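Local coordinates for protein autotransporter adhesin/invasin TibA (Escherichia coli, PDB 4Q1Q) that mediates adhesion to and invasion of human intestinal epithelial cells and bacterial aggregation, this chain being a heptose-glycosylated beta-helical part of its passenger, at residues I39-Q45 / N59-H65; I115-Q121 / T135-F141; I247-L253 / S268-I273. All blocks are in the same frame, centred on the assembly; numbering follows the deposited sequence.

Contact 1 (I39-Q45 / N59-H65); sequences INSGGKQ and NIGGVQH. With 289 (D-glycero-alpha-D-manno-heptopyranose), chain E; 289 (D-glycero-alpha-D-manno-heptopyranose), chain I.
The amides of Q45 and Q64 lie side by side, their planes 25° apart, and Q64 NE2 donates in its own amide plane to Q45 OE1 at 2.8 Å. N40 and N59 repeat the pairing at the turn, more twisted: N59 ND2 meets N40 OD1 at 2.8 Å, in the carbonyl plane. Q45 O and the hydroxyl O2 of a heptose other than the one on S41 lie at the edge of the H65 ring, in its plane, while Y46 stacks on the ring and H84 meets it edge-to-face; H65 ND1 and that O2 share a hydrogen bond of 2.7 Å.

Beyond the flat groups, K44 bends at chi2 and chi4 and runs over V63 CG1, its NZ at 3.7 Å. Two type II turns, N40-G43 and N59-G62, stack one above the other, and G42 N bonds to G61 O from above the carbonyl plane. A water bridges G43 O and G61 O. S41 OG carries its heptose through a covalent bond to C1. The strands 44-47 and 63-66 pair in parallel as successive coils of the beta-helix; 25-28 flanks the first, while Q64 OE1 accepts from Q83 NE2, continuing the amide row, and is also hydrogen-bonded to S75 OG.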
loop_
_atom_site.group_PDB
_atom_site.type_symbol
_atom_site.label_atom_id
_atom_site.label_comp_id
_atom_site.label_asym_id
_atom_site.label_seq_id
_atom_site.Cartn_x
_atom_site.Cartn_y
_atom_site.Cartn_z
ATOM N N ILE A 39 -19.708 -10.348 -12.919
ATOM C CA ILE A 39 -18.790 -11.251 -13.620
ATOM C C ILE A 39 -18.551 -12.512 -12.796
ATOM O O ILE A 39 -17.932 -12.469 -11.728
ATOM C CB ILE A 39 -17.413 -10.632 -13.955
ATOM C CG1 ILE A 39 -17.545 -9.278 -14.668
ATOM C CG2 ILE A 39 -16.632 -11.595 -14.838
ATOM C CD1 ILE A 39 -16.291 -8.426 -14.693
ATOM N N ASN A 40 -19.060 -13.631 -13.298
ATOM C CA ASN A 40 -18.911 -14.911 -12.614
ATOM C C ASN A 40 -17.961 -15.833 -13.370
ATOM O O ASN A 40 -17.485 -15.497 -14.461
ATOM C CB ASN A 40 -20.276 -15.564 -12.385
ATOM C CG ASN A 40 -21.103 -14.833 -11.349
ATOM O OD1 ASN A 40 -20.605 -14.006 -10.588
ATOM N ND2 ASN A 40 -22.389 -15.146 -11.315
ATOM N N SER A 41 -17.706 -16.984 -12.754
ATOM C CA SER A 41 -16.643 -17.901 -13.163
ATOM C C SER A 41 -16.588 -18.088 -14.675
ATOM O O SER A 41 -17.605 -18.381 -15.307
ATOM C CB SER A 41 -16.821 -19.254 -12.463
ATOM O OG SER A 41 -15.614 -20.002 -12.406
ATOM N N GLY A 42 -15.411 -17.908 -15.266
ATOM C CA GLY A 42 -15.236 -18.015 -16.715
ATOM C C GLY A 42 -15.578 -16.739 -17.461
ATOM O O GLY A 42 -15.233 -16.584 -18.640
ATOM N N GLY A 43 -16.199 -15.794 -16.759
ATOM C CA GLY A 43 -16.495 -14.467 -17.301
ATOM C C GLY A 43 -15.315 -13.513 -17.448
ATOM O O GLY A 43 -14.571 -13.290 -16.485
ATOM N N LYS A 44 -15.165 -12.952 -18.648
ATOM C CA LYS A 44 -14.176 -11.927 -18.944
ATOM C C LYS A 44 -14.805 -10.606 -19.412
ATOM O O LYS A 44 -15.492 -10.569 -20.434
ATOM C CB LYS A 44 -13.227 -12.446 -20.029
ATOM C CG LYS A 44 -12.636 -13.822 -19.763
ATOM C CD LYS A 44 -11.154 -13.898 -20.099
ATOM C CE LYS A 44 -10.429 -14.936 -19.255
ATOM N NZ LYS A 44 -9.060 -14.504 -18.851
ATOM N N GLN A 45 -14.591 -9.520 -18.671
ATOM C CA GLN A 45 -14.889 -8.170 -19.154
ATOM C C GLN A 45 -13.626 -7.432 -19.596
ATOM O O GLN A 45 -12.681 -7.270 -18.818
ATOM C CB GLN A 45 -15.580 -7.331 -18.075
ATOM C CG GLN A 45 -16.153 -6.018 -18.599
ATOM C CD GLN A 45 -16.654 -5.092 -17.504
ATOM O OE1 GLN A 45 -15.863 -4.554 -16.735
ATOM N NE2 GLN A 45 -17.962 -4.862 -17.457
ATOM N N ASN A 59 -16.878 -11.900 -9.190
ATOM C CA ASN A 59 -16.945 -13.076 -8.323
ATOM C C ASN A 59 -15.976 -14.174 -8.772
ATOM O O ASN A 59 -15.357 -14.094 -9.834
ATOM C CB ASN A 59 -18.377 -13.632 -8.228
ATOM C CG ASN A 59 -19.371 -12.642 -7.635
ATOM O OD1 ASN A 59 -19.160 -12.107 -6.548
ATOM N ND2 ASN A 59 -20.474 -12.405 -8.338
ATOM N N ILE A 60 -15.858 -15.196 -7.929
ATOM C CA ILE A 60 -14.891 -16.287 -8.070
ATOM C C ILE A 60 -14.681 -16.680 -9.523
ATOM O O ILE A 60 -15.629 -16.975 -10.244
ATOM C CB ILE A 60 -15.280 -17.534 -7.236
ATOM C CG1 ILE A 60 -14.321 -18.695 -7.524
ATOM C CG2 ILE A 60 -16.725 -17.959 -7.476
ATOM C CD1 ILE A 60 -14.043 -19.550 -6.307
ATOM N N GLY A 61 -13.422 -16.688 -9.945
ATOM C CA GLY A 61 -13.069 -17.095 -11.302
ATOM C C GLY A 61 -13.515 -16.127 -12.375
ATOM O O GLY A 61 -13.338 -16.429 -13.551
ATOM N N GLY A 62 -14.103 -14.992 -12.004
ATOM C CA GLY A 62 -14.271 -13.868 -12.935
ATOM C C GLY A 62 -13.139 -12.849 -12.998
ATOM O O GLY A 62 -12.559 -12.499 -11.971
ATOM N N VAL A 63 -12.842 -12.349 -14.193
ATOM C CA VAL A 63 -11.843 -11.299 -14.422
ATOM C C VAL A 63 -12.341 -10.049 -15.178
ATOM O O VAL A 63 -12.966 -10.185 -16.237
ATOM C CB VAL A 63 -10.651 -11.880 -15.202
ATOM C CG1 VAL A 63 -11.060 -12.294 -16.608
ATOM C CG2 VAL A 63 -9.509 -10.877 -15.283
ATOM N N GLN A 64 -12.062 -8.858 -14.641
ATOM C CA GLN A 64 -12.195 -7.557 -15.326
ATOM C C GLN A 64 -10.842 -7.021 -15.791
ATOM O O GLN A 64 -9.983 -6.716 -14.964
ATOM C CB GLN A 64 -12.821 -6.487 -14.414
ATOM C CG GLN A 64 -13.034 -5.105 -15.031
ATOM C CD GLN A 64 -13.609 -4.082 -14.061
ATOM O OE1 GLN A 64 -13.036 -3.815 -13.002
ATOM N NE2 GLN A 64 -14.758 -3.505 -14.403
ATOM N N HIS A 65 -10.642 -6.919 -17.100
ATOM C CA HIS A 65 -9.441 -6.355 -17.690
ATOM C C HIS A 65 -9.648 -4.887 -18.028
ATOM O O HIS A 65 -10.547 -4.560 -18.816
ATOM C CB HIS A 65 -9.072 -7.080 -18.985
ATOM C CG HIS A 65 -8.768 -8.532 -18.802
ATOM N ND1 HIS A 65 -7.483 -9.032 -18.881
ATOM C CD2 HIS A 65 -9.573 -9.589 -18.540
ATOM C CE1 HIS A 65 -7.510 -10.335 -18.661
ATOM N NE2 HIS A 65 -8.761 -10.693 -18.432
HETATM O O7 289 E . -16.557 -23.931 -16.884
HETATM C C7 289 E . -17.353 -22.758 -16.680
HETATM C C6 289 E . -17.321 -22.269 -15.232
HETATM O O6 289 E . -17.656 -23.363 -14.366
HETATM C C5 289 E . -16.019 -21.599 -14.772
HETATM O O5 289 E . -15.844 -21.874 -13.376
HETATM C C1 289 E . -14.873 -20.999 -12.798
HETATM C C2 289 E . -13.502 -21.350 -13.368
HETATM O O2 289 E . -13.141 -22.693 -13.028
HETATM C C3 289 E . -13.531 -21.182 -14.885
HETATM O O3 289 E . -12.286 -21.624 -15.448
HETATM C C4 289 E . -14.711 -21.942 -15.494
HETATM O O4 289 E . -14.758 -21.622 -16.890
HETATM O O7 289 I . 0.916 -5.601 -21.582
HETATM C C7 289 I . 0.159 -5.886 -20.400
HETATM C C6 289 I . -1.231 -6.334 -20.829
HETATM O O6 289 I . -1.092 -7.479 -21.682
HETATM C C5 289 I . -2.099 -6.527 -19.584
HETATM O O5 289 I . -3.267 -5.796 -19.971
HETATM C C1 289 I . -4.284 -5.811 -18.966
HETATM C C2 289 I . -4.815 -7.220 -18.738
HETATM O O2 289 I . -5.381 -7.751 -19.945
HETATM C C3 289 I . -3.646 -8.038 -18.204
HETATM O O3 289 I . -4.106 -9.380 -18.077
HETATM C C4 289 I . -2.435 -7.951 -19.128
HETATM O O4 289 I . -1.358 -8.495 -18.359
HETATM O O HOH W 1 -12.960 -15.410 -16.153
#

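Contact 2 (I115-Q121 / T135-F141); sequences INSGGDQ and TSGARQF. With 289 (D-glycero-alpha-D-manno-heptopyranose), chain B; 289 (D-glycero-alpha-D-manno-heptopyranose), chain X.
D120 and R139 lie side by side on two successive coils of a right-handed parallel beta-helix, pointing the same way from paired strands. The tight part lies at I115, T135 and A138, where the second turn begins and ends, and on the interior glutamine face. A138 CB sits only 3.5 Å from I115 CG2, closer than usual for two carbons, and also presses on I115 O. That same carbonyl takes the hydroxyl of T135 on a lone pair, at 2.7 Å from OG1, and a weak bond from T135 N. T135 OG1 lies between its own backbone N and carbonyl carbon (chi1 66°), which turns it to I115. On the interior face, Q140 NE2 donates to Q121 OE1 at 2.9 Å with the amides nearly coplanar; Q102 and Q159 carry the row on to both sides.

The looser part is the outer tip of the turns, where S117 OG and S136 OG are each covalently bonded to a heptose C1. The S136 side chain stays 5.5 Å or more from the other segment, whereas S117 CA comes within 3.3 Å of S136 O; there G118 N bonds G137 O from well above the carbonyl plane.

Between these extremes the partly exposed charges are firmly paired. R139 bends at chi3 and grips the carboxylate side-on, with F141 CZ over the centre of one guanidinium face. Its NE reaches D120 OD1 at 3.0 Å and its NH2 reaches D120 OD2 at 3.1 Å, both on the syn side.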
loop_
_atom_site.group_PDB
_atom_site.type_symbol
_atom_site.label_atom_id
_atom_site.label_comp_id
_atom_site.label_asym_id
_atom_site.label_seq_id
_atom_site.Cartn_x
_atom_site.Cartn_y
_atom_site.Cartn_z
ATOM N N ILE A 115 -9.506 -1.750 0.387
ATOM C CA ILE A 115 -9.186 -3.180 0.540
ATOM C C ILE A 115 -9.772 -3.704 1.845
ATOM O O ILE A 115 -9.400 -3.247 2.919
ATOM C CB ILE A 115 -7.672 -3.477 0.494
ATOM C CG1 ILE A 115 -7.020 -2.653 -0.614
ATOM C CG2 ILE A 115 -7.418 -4.969 0.278
ATOM C CD1 ILE A 115 -5.515 -2.593 -0.507
ATOM N N ASN A 116 -10.701 -4.648 1.740
ATOM C CA ASN A 116 -11.365 -5.190 2.930
ATOM C C ASN A 116 -10.767 -6.507 3.414
ATOM O O ASN A 116 -9.862 -7.058 2.794
ATOM C CB ASN A 116 -12.867 -5.363 2.675
ATOM C CG ASN A 116 -13.578 -4.032 2.555
ATOM O OD1 ASN A 116 -13.353 -3.126 3.361
ATOM N ND2 ASN A 116 -14.396 -3.888 1.520
ATOM N N SER A 117 -11.299 -7.005 4.522
ATOM C CA SER A 117 -10.770 -8.189 5.191
ATOM C C SER A 117 -10.459 -9.296 4.187
ATOM O O SER A 117 -11.290 -9.714 3.384
ATOM C CB SER A 117 -11.718 -8.646 6.307
ATOM O OG SER A 117 -10.997 -9.302 7.338
ATOM N N GLY A 118 -9.195 -9.705 4.182
ATOM C CA GLY A 118 -8.718 -10.797 3.344
ATOM C C GLY A 118 -8.527 -10.406 1.895
ATOM O O GLY A 118 -8.241 -11.251 1.050
ATOM N N GLY A 119 -8.655 -9.117 1.595
ATOM C CA GLY A 119 -8.504 -8.649 0.223
ATOM C C GLY A 119 -7.063 -8.250 -0.035
ATOM O O GLY A 119 -6.347 -7.889 0.888
ATOM N N ASP A 120 -6.647 -8.312 -1.292
ATOM C CA ASP A 120 -5.272 -8.002 -1.659
ATOM C C ASP A 120 -5.191 -7.063 -2.857
ATOM O O ASP A 120 -5.947 -7.194 -3.825
ATOM C CB ASP A 120 -4.525 -9.292 -2.008
ATOM C CG ASP A 120 -4.144 -10.113 -0.787
ATOM O OD1 ASP A 120 -3.969 -9.537 0.309
ATOM O OD2 ASP A 120 -4.011 -11.347 -0.924
ATOM N N GLN A 121 -4.285 -6.097 -2.762
ATOM C CA GLN A 121 -3.953 -5.239 -3.881
ATOM C C GLN A 121 -2.469 -5.438 -4.134
ATOM O O GLN A 121 -1.669 -5.190 -3.238
ATOM C CB GLN A 121 -4.204 -3.770 -3.542
ATOM C CG GLN A 121 -3.804 -2.833 -4.667
ATOM C CD GLN A 121 -3.922 -1.390 -4.234
ATOM O OE1 GLN A 121 -3.362 -0.980 -3.212
ATOM N NE2 GLN A 121 -4.651 -0.606 -5.024
ATOM N N THR A 135 -7.583 -1.755 5.265
ATOM C CA THR A 135 -8.318 -1.995 6.508
ATOM C C THR A 135 -7.908 -3.323 7.138
ATOM O O THR A 135 -7.002 -4.003 6.651
ATOM C CB THR A 135 -9.856 -1.995 6.295
ATOM O OG1 THR A 135 -10.258 -3.105 5.475
ATOM C CG2 THR A 135 -10.330 -0.709 5.629
ATOM N N SER A 136 -8.608 -3.675 8.212
ATOM C CA SER A 136 -8.334 -4.840 9.049
ATOM C C SER A 136 -8.355 -6.123 8.239
ATOM O O SER A 136 -9.346 -6.408 7.579
ATOM C CB SER A 136 -9.356 -4.937 10.188
ATOM O OG SER A 136 -8.862 -5.697 11.280
ATOM N N GLY A 137 -7.260 -6.878 8.287
ATOM C CA GLY A 137 -7.127 -8.094 7.490
ATOM C C GLY A 137 -6.814 -7.868 6.025
ATOM O O GLY A 137 -6.627 -8.835 5.283
ATOM N N ALA A 138 -6.753 -6.615 5.582
ATOM C CA ALA A 138 -6.411 -6.346 4.179
ATOM C C ALA A 138 -4.901 -6.297 3.967
ATOM O O ALA A 138 -4.171 -6.041 4.910
ATOM C CB ALA A 138 -7.011 -5.024 3.727
ATOM N N ARG A 139 -4.434 -6.491 2.737
ATOM C CA ARG A 139 -3.008 -6.391 2.469
ATOM C C ARG A 139 -2.735 -5.634 1.183
ATOM O O ARG A 139 -3.412 -5.841 0.191
ATOM C CB ARG A 139 -2.378 -7.794 2.378
ATOM C CG ARG A 139 -2.571 -8.603 3.650
ATOM C CD ARG A 139 -1.901 -9.971 3.634
ATOM N NE ARG A 139 -2.289 -10.797 2.494
ATOM C CZ ARG A 139 -1.763 -11.992 2.245
ATOM N NH1 ARG A 139 -0.877 -12.518 3.070
ATOM N NH2 ARG A 139 -2.122 -12.700 1.195
ATOM N N GLN A 140 -1.692 -4.814 1.189
ATOM C CA GLN A 140 -1.197 -4.184 -0.025
ATOM C C GLN A 140 0.255 -4.584 -0.270
ATOM O O GLN A 140 1.091 -4.451 0.618
ATOM C CB GLN A 140 -1.320 -2.666 0.135
ATOM C CG GLN A 140 -0.903 -1.909 -1.115
ATOM C CD GLN A 140 -0.677 -0.431 -0.891
ATOM O OE1 GLN A 140 0.124 -0.011 -0.053
ATOM N NE2 GLN A 140 -1.357 0.379 -1.694
ATOM N N PHE A 141 0.558 -5.058 -1.474
ATOM C CA PHE A 141 1.897 -5.495 -1.850
ATOM C C PHE A 141 2.442 -4.595 -2.946
ATOM O O PHE A 141 1.756 -4.410 -3.949
ATOM C CB PHE A 141 1.885 -6.917 -2.409
ATOM C CG PHE A 141 1.459 -7.953 -1.410
ATOM C CD1 PHE A 141 2.380 -8.499 -0.526
ATOM C CD2 PHE A 141 0.132 -8.361 -1.345
ATOM C CE1 PHE A 141 1.996 -9.441 0.413
ATOM C CE2 PHE A 141 -0.244 -9.329 -0.427
ATOM C CZ PHE A 141 0.678 -9.863 0.453
HETATM O O7 289 B . -15.773 -11.739 5.485
HETATM C C7 289 B . -14.435 -11.266 5.681
HETATM C C6 289 B . -13.600 -12.371 6.316
HETATM O O6 289 B . -13.535 -13.476 5.415
HETATM C C5 289 B . -12.176 -11.910 6.593
HETATM O O5 289 B . -12.165 -11.068 7.748
HETATM C C1 289 B . -10.874 -10.474 7.908
HETATM C C2 289 B . -9.997 -11.619 8.407
HETATM O O2 289 B . -10.589 -12.253 9.546
HETATM C C3 289 B . -9.847 -12.595 7.247
HETATM O O3 289 B . -9.040 -13.720 7.608
HETATM C C4 289 B . -11.218 -13.080 6.789
HETATM O O4 289 B . -11.023 -13.798 5.566
HETATM O O7 289 X . -13.662 -8.956 10.982
HETATM C C7 289 X . -12.599 -8.126 11.460
HETATM C C6 289 X . -11.404 -9.007 11.806
HETATM O O6 289 X . -11.246 -10.041 10.825
HETATM C C5 289 X . -10.138 -8.159 11.877
HETATM O O5 289 X . -10.390 -6.928 12.546
HETATM C C1 289 X . -9.270 -6.045 12.471
HETATM C C2 289 X . -8.218 -6.612 13.417
HETATM O O2 289 X . -8.685 -6.697 14.767
HETATM C C3 289 X . -7.823 -7.984 12.893
HETATM O O3 289 X . -6.952 -8.566 13.869
HETATM C C4 289 X . -9.031 -8.877 12.631
HETATM O O4 289 X . -8.659 -9.986 11.808
#

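Contact 3 (I247-L253 / S268-I273); sequences ITSGGML and SGGAVI. With 289 (D-glycero-alpha-D-manno-heptopyranose), chain C; 289 (D-glycero-alpha-D-manno-heptopyranose), chain D.
M252, a selenomethionine in this crystal, reaches across to the next strand and crosses I273 obliquely, its SE 3.5 Å from I273 CD1. The chain leaves the backbone extended, with CG anti to the backbone N (chi1 -163°), and then bends at chi3. That bend brings the terminal CE back over A271 CB, while M252 CG touches the same methyl at 3.8 Å. A271 CB is thus touched by both CG and CE of M252, while SE meets I273. Both A271 and I273 also touch a crystal neighbour.

On the other face of the strands, L253 and V272 lie side by side and point the same way, with a looser approach of 4.2 Å between L253 CD2 and V272 CG1. The second branch of V272 is used differently: CG2 meets I247 CD1 at 3.9 Å, and these two side chains cross at about a right angle. I247 CG2 meanwhile rests on G270 CA. No side-chain hydrogen bond joins the segments; the side chains meet by apolar packing, where contacts 1 and 2 have paired glutamine amides.

The backbone bonds keep the parallel register: A271 N to G251 O, L253 N to A271 O and I273 N to L253 O. At the turn, G250 N donates nearly straight to G269 O at 2.7 Å, yet from above the carbonyl plane. S249 and S268 each carry a heptose on OG, so two sugars are displayed from successive turns.

Strand 252-255 is flanked by 233-236, where L253 touches Q234 and V236 and M252 touches R233. L253 and I247 both pack on V264 of strand 260-266, and 271-273 is the outermost strand of its row within this chain, near the C-terminal end of the model.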
loop_
_atom_site.group_PDB
_atom_site.type_symbol
_atom_site.label_atom_id
_atom_site.label_comp_id
_atom_site.label_asym_id
_atom_site.label_seq_id
_atom_site.Cartn_x
_atom_site.Cartn_y
_atom_site.Cartn_z
ATOM N N ILE A 247 14.952 14.128 18.170
ATOM C CA ILE A 247 14.121 13.626 19.256
ATOM C C ILE A 247 13.643 14.841 20.039
ATOM O O ILE A 247 14.425 15.513 20.719
ATOM C CB ILE A 247 14.846 12.664 20.227
ATOM C CG1 ILE A 247 15.627 11.605 19.446
ATOM C CG2 ILE A 247 13.858 11.992 21.174
ATOM C CD1 ILE A 247 17.093 11.921 19.273
ATOM N N THR A 248 12.336 15.048 19.936
ATOM C CA THR A 248 11.665 16.158 20.568
ATOM C C THR A 248 11.367 15.756 21.999
ATOM O O THR A 248 11.230 14.581 22.348
ATOM C CB THR A 248 10.347 16.523 19.859
ATOM O OG1 THR A 248 9.359 15.511 20.107
ATOM C CG2 THR A 248 10.574 16.719 18.353
ATOM N N SER A 249 11.279 16.791 22.820
ATOM C CA SER A 249 10.873 16.653 24.204
ATOM C C SER A 249 9.765 15.623 24.319
ATOM O O SER A 249 8.715 15.783 23.705
ATOM C CB SER A 249 10.378 17.998 24.719
ATOM O OG SER A 249 10.500 18.024 26.126
ATOM N N GLY A 250 10.000 14.559 25.081
ATOM C CA GLY A 250 8.982 13.537 25.285
ATOM C C GLY A 250 9.060 12.395 24.282
ATOM O O GLY A 250 8.298 11.431 24.378
ATOM N N GLY A 251 9.968 12.484 23.317
ATOM C CA GLY A 251 10.144 11.399 22.350
ATOM C C GLY A 251 11.307 10.509 22.732
ATOM O O GLY A 251 12.047 10.859 23.650
HETATM N N MSE A 252 11.495 9.402 22.018
HETATM C CA MSE A 252 12.599 8.486 22.317
HETATM C C MSE A 252 13.269 7.784 21.174
HETATM O O MSE A 252 12.621 7.237 20.280
HETATM C CB MSE A 252 12.049 7.365 23.180
HETATM C CG MSE A 252 13.227 6.658 23.856
HETATM SE SE MSE A 252 12.444 5.245 24.980
HETATM C CE MSE A 252 12.044 6.330 26.581
ATOM N N LEU A 253 14.597 7.807 21.226
ATOM C CA LEU A 253 15.412 6.939 20.387
ATOM C C LEU A 253 16.001 5.872 21.311
ATOM O O LEU A 253 16.673 6.161 22.301
ATOM C CB LEU A 253 16.498 7.736 19.670
ATOM C CG LEU A 253 17.706 6.979 19.112
ATOM C CD1 LEU A 253 17.206 6.214 17.898
ATOM C CD2 LEU A 253 18.833 7.949 18.791
ATOM N N SER A 268 15.879 19.034 24.456
ATOM C CA SER A 268 15.701 18.967 25.897
ATOM C C SER A 268 14.409 18.217 26.224
ATOM O O SER A 268 13.355 18.497 25.649
ATOM C CB SER A 268 15.728 20.398 26.442
ATOM O OG SER A 268 15.997 20.463 27.835
ATOM N N GLY A 269 14.494 17.207 27.086
ATOM C CA GLY A 269 13.397 16.242 27.267
ATOM C C GLY A 269 13.253 15.103 26.268
ATOM O O GLY A 269 12.362 14.267 26.381
ATOM N N GLY A 270 14.089 15.063 25.239
ATOM C CA GLY A 270 14.126 13.905 24.353
ATOM C C GLY A 270 15.004 12.791 24.894
ATOM O O GLY A 270 16.202 12.971 25.116
ATOM N N ALA A 271 14.421 11.609 25.053
ATOM C CA ALA A 271 15.148 10.458 25.591
ATOM C C ALA A 271 15.978 9.722 24.550
ATOM O O ALA A 271 15.500 9.433 23.444
ATOM C CB ALA A 271 14.154 9.499 26.208
ATOM N N VAL A 272 17.244 9.485 24.893
ATOM C CA VAL A 272 18.087 8.582 24.123
ATOM C C VAL A 272 18.633 7.506 25.064
ATOM O O VAL A 272 19.184 7.802 26.127
ATOM C CB VAL A 272 19.256 9.286 23.422
ATOM C CG1 VAL A 272 20.170 8.286 22.727
ATOM C CG2 VAL A 272 18.735 10.289 22.409
ATOM N N ILE A 273 18.474 6.264 24.624
ATOM C CA ILE A 273 18.896 5.077 25.347
ATOM C C ILE A 273 19.894 4.281 24.531
ATOM O O ILE A 273 19.614 3.933 23.384
ATOM C CB ILE A 273 17.703 4.153 25.608
ATOM C CG1 ILE A 273 16.640 4.935 26.367
ATOM C CG2 ILE A 273 18.141 2.945 26.429
ATOM C CD1 ILE A 273 15.359 4.160 26.622
HETATM O O7 289 C . 4.848 18.179 24.647
HETATM C C7 289 C . 6.228 18.272 25.025
HETATM C C6 289 C . 6.357 18.347 26.546
HETATM O O6 289 C . 5.255 17.682 27.175
HETATM C C5 289 C . 7.678 17.751 27.021
HETATM O O5 289 C . 8.668 18.767 26.839
HETATM C C1 289 C . 9.956 18.329 27.267
HETATM C C2 289 C . 9.971 18.043 28.761
HETATM O O2 289 C . 9.586 19.203 29.501
HETATM C C3 289 C . 9.009 16.882 28.981
HETATM O O3 289 C . 8.999 16.512 30.364
HETATM C C4 289 C . 7.627 17.281 28.473
HETATM O O4 289 C . 6.773 16.141 28.609
HETATM O O7 289 D . 12.004 24.308 25.910
HETATM C C7 289 D . 12.775 23.185 26.354
HETATM C C6 289 D . 13.022 23.287 27.855
HETATM O O6 289 D . 11.797 23.429 28.581
HETATM C C5 289 D . 13.730 22.033 28.357
HETATM O O5 289 D . 15.127 22.344 28.346
HETATM C C1 289 D . 15.999 21.318 28.823
HETATM C C2 289 D . 15.651 21.049 30.281
HETATM O O2 289 D . 15.705 22.201 31.127
HETATM C C3 289 D . 14.231 20.496 30.245
HETATM O O3 289 D . 13.872 20.035 31.547
HETATM C C4 289 D . 13.267 21.561 29.737
HETATM O O4 289 D . 11.958 20.974 29.742
#

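How the contacts relate
From the N terminus the chain winds through one coil after another, and each contact closes a single circuit: 13 residues separate the segments in contact 1, 13 in contact 2 and 14 in contact 3. They follow in series, so none nests in or crosses another. All three join neighbouring rungs on the same face of the beta-helix, the row of parallel strands from 25-28 to 271-273, together with the turns that lead into it. Contact 1 lies near the start, contact 2 close to the middle, and contact 3 at the end. Centres are about 20 Å apart between contacts 1 and 2, about 35 Å between 2 and 3, and about 54 Å between 1 and 3.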